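Local coordinates for lovastatin nonaketide synthase mokA (Monascus pilosus, PDB 6AD3), which carries out the iterative nine-step assembly of the polyketide dihydromonacolin L in monacolin K (lovastatin) biosynthesis, the chain here being its C-terminal condensation domain, at residues Asn297-Leu308 against Lys478-Ser489. The protein carries 1 engineered substitution. Sequence-based numbering, arbitrary orientation.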
loop_
_atom_site.group_PDB
_atom_site.type_symbol
_atom_site.label_atom_id
_atom_site.label_comp_id
_atom_site.label_asym_id
_atom_site.label_seq_id
_atom_site.Cartn_x
_atom_site.Cartn_y
_atom_site.Cartn_z
ATOM N N ASN A 297 11.946 -3.820 16.768
ATOM C CA ASN A 297 10.643 -4.458 16.917
ATOM C C ASN A 297 10.138 -5.105 15.612
ATOM O O ASN A 297 8.954 -5.320 15.474
ATOM C CB ASN A 297 9.596 -3.415 17.364
ATOM C CG ASN A 297 9.331 -3.430 18.863
ATOM O OD1 ASN A 297 10.051 -2.793 19.647
ATOM N ND2 ASN A 297 8.228 -4.062 19.257
ATOM N N SER A 298 11.038 -5.445 14.689
ATOM C CA SER A 298 10.641 -6.048 13.413
ATOM C C SER A 298 9.494 -5.240 12.763
ATOM O O SER A 298 8.659 -5.803 12.069
ATOM C CB SER A 298 10.267 -7.515 13.596
ATOM O OG SER A 298 11.428 -8.239 13.984
ATOM N N TRP A 299 9.614 -3.913 12.857
ATOM C CA TRP A 299 8.713 -2.966 12.178
ATOM C C TRP A 299 7.272 -3.177 12.612
ATOM O O TRP A 299 6.347 -2.690 11.948
ATOM C CB TRP A 299 8.804 -3.121 10.666
ATOM C CG TRP A 299 10.092 -2.793 10.084
ATOM C CD1 TRP A 299 11.143 -2.154 10.684
ATOM C CD2 TRP A 299 10.491 -3.052 8.749
ATOM N NE1 TRP A 299 12.221 -2.130 9.835
ATOM C CE2 TRP A 299 11.836 -2.698 8.639
ATOM C CE3 TRP A 299 9.837 -3.609 7.631
ATOM C CZ2 TRP A 299 12.535 -2.824 7.450
ATOM C CZ3 TRP A 299 10.528 -3.751 6.468
ATOM C CH2 TRP A 299 11.877 -3.382 6.385
ATOM N N LYS A 300 7.075 -3.641 13.842
ATOM C CA LYS A 300 5.738 -3.696 14.385
ATOM C C LYS A 300 5.144 -2.302 14.497
ATOM O O LYS A 300 5.857 -1.356 14.860
ATOM C CB LYS A 300 5.734 -4.365 15.775
ATOM C CG LYS A 300 4.340 -4.427 16.376
ATOM C CD LYS A 300 4.317 -5.239 17.650
ATOM C CE LYS A 300 4.856 -4.443 18.826
ATOM N NZ LYS A 300 3.825 -4.222 19.883
ATOM N N GLN A 301 3.866 -2.160 14.120
ATOM C CA GLN A 301 3.184 -0.862 14.113
ATOM C C GLN A 301 1.975 -0.844 15.027
ATOM O O GLN A 301 1.321 -1.885 15.241
ATOM C CB GLN A 301 2.743 -0.449 12.680
ATOM C CG GLN A 301 3.917 -0.207 11.733
ATOM C CD GLN A 301 3.541 -0.231 10.249
ATOM O OE1 GLN A 301 3.646 0.810 9.527
ATOM N NE2 GLN A 301 2.968 -1.331 9.826
ATOM N N HIS A 302 1.799 0.275 15.717
ATOM C CA HIS A 302 0.534 0.571 16.392
ATOM C C HIS A 302 -0.345 1.348 15.431
ATOM O O HIS A 302 0.165 2.128 14.645
ATOM C CB HIS A 302 0.763 1.409 17.634
ATOM C CG HIS A 302 1.741 0.813 18.603
ATOM N ND1 HIS A 302 1.582 -0.449 19.130
ATOM C CD2 HIS A 302 2.787 1.367 19.255
ATOM C CE1 HIS A 302 2.524 -0.669 20.025
ATOM N NE2 HIS A 302 3.280 0.414 20.111
ATOM N N GLU A 303 -1.650 1.134 15.497
ATOM C CA GLU A 303 -2.548 1.877 14.595
ATOM C C GLU A 303 -3.829 2.321 15.193
ATOM O O GLU A 303 -4.271 1.810 16.255
ATOM C CB GLU A 303 -2.829 1.077 13.321
ATOM C CG GLU A 303 -3.817 -0.015 13.451
ATOM C CD GLU A 303 -4.096 -0.740 12.086
ATOM O OE1 GLU A 303 -5.272 -1.042 11.798
ATOM O OE2 GLU A 303 -3.150 -0.930 11.280
ATOM N N ALA A 304 -4.439 3.291 14.528
ATOM C CA ALA A 304 -5.772 3.749 14.885
ATOM C C ALA A 304 -6.511 4.118 13.607
ATOM O O ALA A 304 -5.902 4.530 12.607
ATOM C CB ALA A 304 -5.681 4.938 15.838
ATOM N N ILE A 305 -7.817 3.931 13.627
ATOM C CA ILE A 305 -8.645 4.128 12.447
ATOM C C ILE A 305 -9.843 4.987 12.804
ATOM O O ILE A 305 -10.428 4.811 13.878
ATOM C CB ILE A 305 -9.207 2.776 11.934
ATOM C CG1 ILE A 305 -8.098 1.913 11.372
ATOM C CG2 ILE A 305 -10.210 2.982 10.838
ATOM C CD1 ILE A 305 -8.538 0.501 11.051
ATOM N N ALA A 306 -10.186 5.919 11.923
ATOM C CA ALA A 306 -11.427 6.738 12.097
ATOM C C ALA A 306 -12.064 7.113 10.779
ATOM O O ALA A 306 -11.398 7.256 9.771
ATOM C CB ALA A 306 -11.132 7.984 12.881
ATOM N N ARG A 307 -13.383 7.283 10.807
ATOM C CA ARG A 307 -14.124 7.883 9.717
ATOM C C ARG A 307 -14.148 9.366 9.871
ATOM O O ARG A 307 -14.443 9.885 10.962
ATOM C CB ARG A 307 -15.580 7.451 9.794
ATOM C CG ARG A 307 -15.799 6.088 9.362
ATOM C CD ARG A 307 -16.160 6.019 7.907
ATOM N NE ARG A 307 -16.359 4.623 7.664
ATOM C CZ ARG A 307 -16.028 3.981 6.574
ATOM N NH1 ARG A 307 -15.789 4.626 5.455
ATOM N NH2 ARG A 307 -16.179 2.676 6.557
ATOM N N LEU A 308 -14.002 10.054 8.758
ATOM C CA LEU A 308 -14.033 11.502 8.757
ATOM C C LEU A 308 -15.489 11.948 8.669
ATOM O O LEU A 308 -16.279 11.340 7.948
ATOM C CB LEU A 308 -13.253 12.040 7.571
ATOM C CG LEU A 308 -13.079 13.536 7.495
ATOM C CD1 LEU A 308 -12.228 14.079 8.639
ATOM C CD2 LEU A 308 -12.482 13.922 6.143
ATOM N N LYS A 478 -19.289 6.568 0.483
ATOM C CA LYS A 478 -19.157 6.471 1.943
ATOM C C LYS A 478 -18.518 7.778 2.443
ATOM O O LYS A 478 -18.403 8.746 1.670
ATOM C CB LYS A 478 -18.264 5.287 2.326
ATOM C CG LYS A 478 -18.674 3.988 1.677
ATOM C CD LYS A 478 -19.844 3.399 2.436
ATOM C CE LYS A 478 -20.543 2.311 1.638
ATOM N NZ LYS A 478 -21.098 1.285 2.561
ATOM N N ASP A 479 -18.032 7.777 3.689
ATOM C CA ASP A 479 -17.166 8.872 4.192
ATOM C C ASP A 479 -15.691 8.396 4.212
ATOM O O ASP A 479 -15.404 7.211 4.295
ATOM C CB ASP A 479 -17.602 9.302 5.599
ATOM C CG ASP A 479 -19.036 9.834 5.633
ATOM O OD1 ASP A 479 -19.463 10.451 4.639
ATOM O OD2 ASP A 479 -19.707 9.622 6.650
ATOM N N PRO A 480 -14.756 9.320 4.135
ATOM C CA PRO A 480 -13.380 8.889 4.075
ATOM C C PRO A 480 -12.961 8.089 5.333
ATOM O O PRO A 480 -13.362 8.420 6.446
ATOM C CB PRO A 480 -12.615 10.215 3.979
ATOM C CG PRO A 480 -13.620 11.190 3.427
ATOM C CD PRO A 480 -14.899 10.779 4.051
ATOM N N LEU A 481 -12.173 7.048 5.134
ATOM C CA LEU A 481 -11.685 6.226 6.211
ATOM C C LEU A 481 -10.176 6.415 6.363
ATOM O O LEU A 481 -9.435 6.200 5.419
ATOM C CB LEU A 481 -11.993 4.738 5.933
ATOM C CG LEU A 481 -11.691 3.777 7.101
ATOM C CD1 LEU A 481 -12.615 4.075 8.274
ATOM C CD2 LEU A 481 -11.791 2.304 6.661
ATOM N N LEU A 482 -9.745 6.816 7.555
ATOM C CA LEU A 482 -8.363 7.169 7.795
ATOM C C LEU A 482 -7.738 6.137 8.712
ATOM O O LEU A 482 -8.242 5.905 9.822
ATOM C CB LEU A 482 -8.279 8.556 8.458
ATOM C CG LEU A 482 -8.684 9.824 7.681
ATOM C CD1 LEU A 482 -9.950 9.702 6.912
ATOM C CD2 LEU A 482 -8.740 10.995 8.626
ATOM N N THR A 483 -6.549 5.647 8.339
ATOM C CA THR A 483 -5.776 4.735 9.158
ATOM C C THR A 483 -4.396 5.355 9.353
ATOM O O THR A 483 -3.710 5.678 8.363
ATOM C CB THR A 483 -5.584 3.358 8.478
ATOM O OG1 THR A 483 -6.867 2.807 8.179
ATOM C CG2 THR A 483 -4.818 2.396 9.362
ATOM N N VAL A 484 -3.992 5.516 10.617
ATOM C CA VAL A 484 -2.636 5.966 10.959
ATOM C C VAL A 484 -1.863 4.832 11.660
ATOM O O VAL A 484 -2.377 4.186 12.632
ATOM C CB VAL A 484 -2.686 7.194 11.904
ATOM C CG1 VAL A 484 -1.301 7.514 12.423
ATOM C CG2 VAL A 484 -3.263 8.378 11.158
ATOM N N LYS A 485 -0.666 4.571 11.153
ATOM C CA LYS A 485 0.239 3.555 11.686
ATOM C C LYS A 485 1.521 4.233 12.110
ATOM O O LYS A 485 2.101 4.993 11.336
ATOM C CB LYS A 485 0.561 2.501 10.623
ATOM C CG LYS A 485 -0.676 1.782 10.041
ATOM C CD LYS A 485 -0.286 0.797 8.923
ATOM C CE LYS A 485 -1.464 -0.055 8.446
ATOM N NZ LYS A 485 -1.112 -0.839 7.222
ATOM N N LEU A 486 1.971 3.922 13.325
ATOM C CA LEU A 486 3.245 4.422 13.870
ATOM C C LEU A 486 4.142 3.255 14.297
ATOM O O LEU A 486 3.652 2.204 14.753
ATOM C CB LEU A 486 2.984 5.337 15.059
ATOM C CG LEU A 486 2.037 6.498 14.834
ATOM C CD1 LEU A 486 1.825 7.265 16.146
ATOM C CD2 LEU A 486 2.623 7.435 13.758
ATOM N N GLN A 487 5.449 3.398 14.080
ATOM C CA GLN A 487 6.385 2.358 14.481
ATOM C C GLN A 487 6.381 2.232 16.017
ATOM O O GLN A 487 6.601 3.228 16.720
ATOM C CB GLN A 487 7.807 2.702 14.021
ATOM C CG GLN A 487 8.041 2.616 12.537
ATOM C CD GLN A 487 7.990 1.189 11.992
ATOM O OE1 GLN A 487 7.404 0.937 10.912
ATOM N NE2 GLN A 487 8.604 0.259 12.712
ATOM N N SER A 488 6.201 1.013 16.517
ATOM C CA SER A 488 6.259 0.734 17.975
ATOM C C SER A 488 7.684 0.967 18.495
ATOM O O SER A 488 7.882 1.229 19.675
ATOM C CB SER A 488 5.802 -0.709 18.249
ATOM O OG SER A 488 6.732 -1.628 17.708
ATOM N N SER A 489 8.659 0.984 17.600
ATOM C CA SER A 489 10.055 1.220 17.997
ATOM C C SER A 489 10.272 2.629 18.489
ATOM O O SER A 489 11.235 2.907 19.189
ATOM C CB SER A 489 10.996 0.914 16.820
ATOM O OG SER A 489 10.740 1.769 15.724
HETATM O O HOH W 1 8.608 -0.791 15.178
HETATM O O HOH W 2 1.664 -1.742 7.516
HETATM O O HOH W 3 5.520 0.682 21.743
#
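His302, Ala304 and Ala306 form hydrogen-bonded antiparallel pairs with Leu486, Val484 and Leu482, the strand axes 4.4 Å apart at closest approach, and Leu308 N to Pro480 O extends the pairing. Beyond the other end, Lys300 O takes two bonds from one residue, and a water donates to it as well: Ser488 N approaches nearly straight (171°), whereas Ser488 OG, 3.0 Å from that oxygen, comes from above the carbonyl plane. With chi1 at 67°, OG sits between its own backbone N and carbonyl carbon and reaches Lys300 O alongside Ser488 N. Ser488 CB sits over one face of the His302 ring, 3.8 Å from its centroid, a CH-pi contact; a water at the ring edge links His302 NE2 to Ser488 O. Strand 301-307 is an edge strand, within this chain, of a six-stranded mixed sheet in the condensation domain, with strand 481-487 next to it; helix 495-512 packs through Pro496 on the face of His302, Ala304 and Leu486. On the other face, Glu303 and Lys485 run side by side, Glu303 OE2 3.4 Å from Lys485 CE, but Lys485 NZ makes its salt bridge with Glu471. Ile305 CG2 meets Leu481 CD1 at 3.7 Å. Bent at chi2 (-93°), Arg307 lays its guanidinium over that same methyl and donates from NH1 to Asp479 O, which lies in the guanidinium plane, at 2.9 Å.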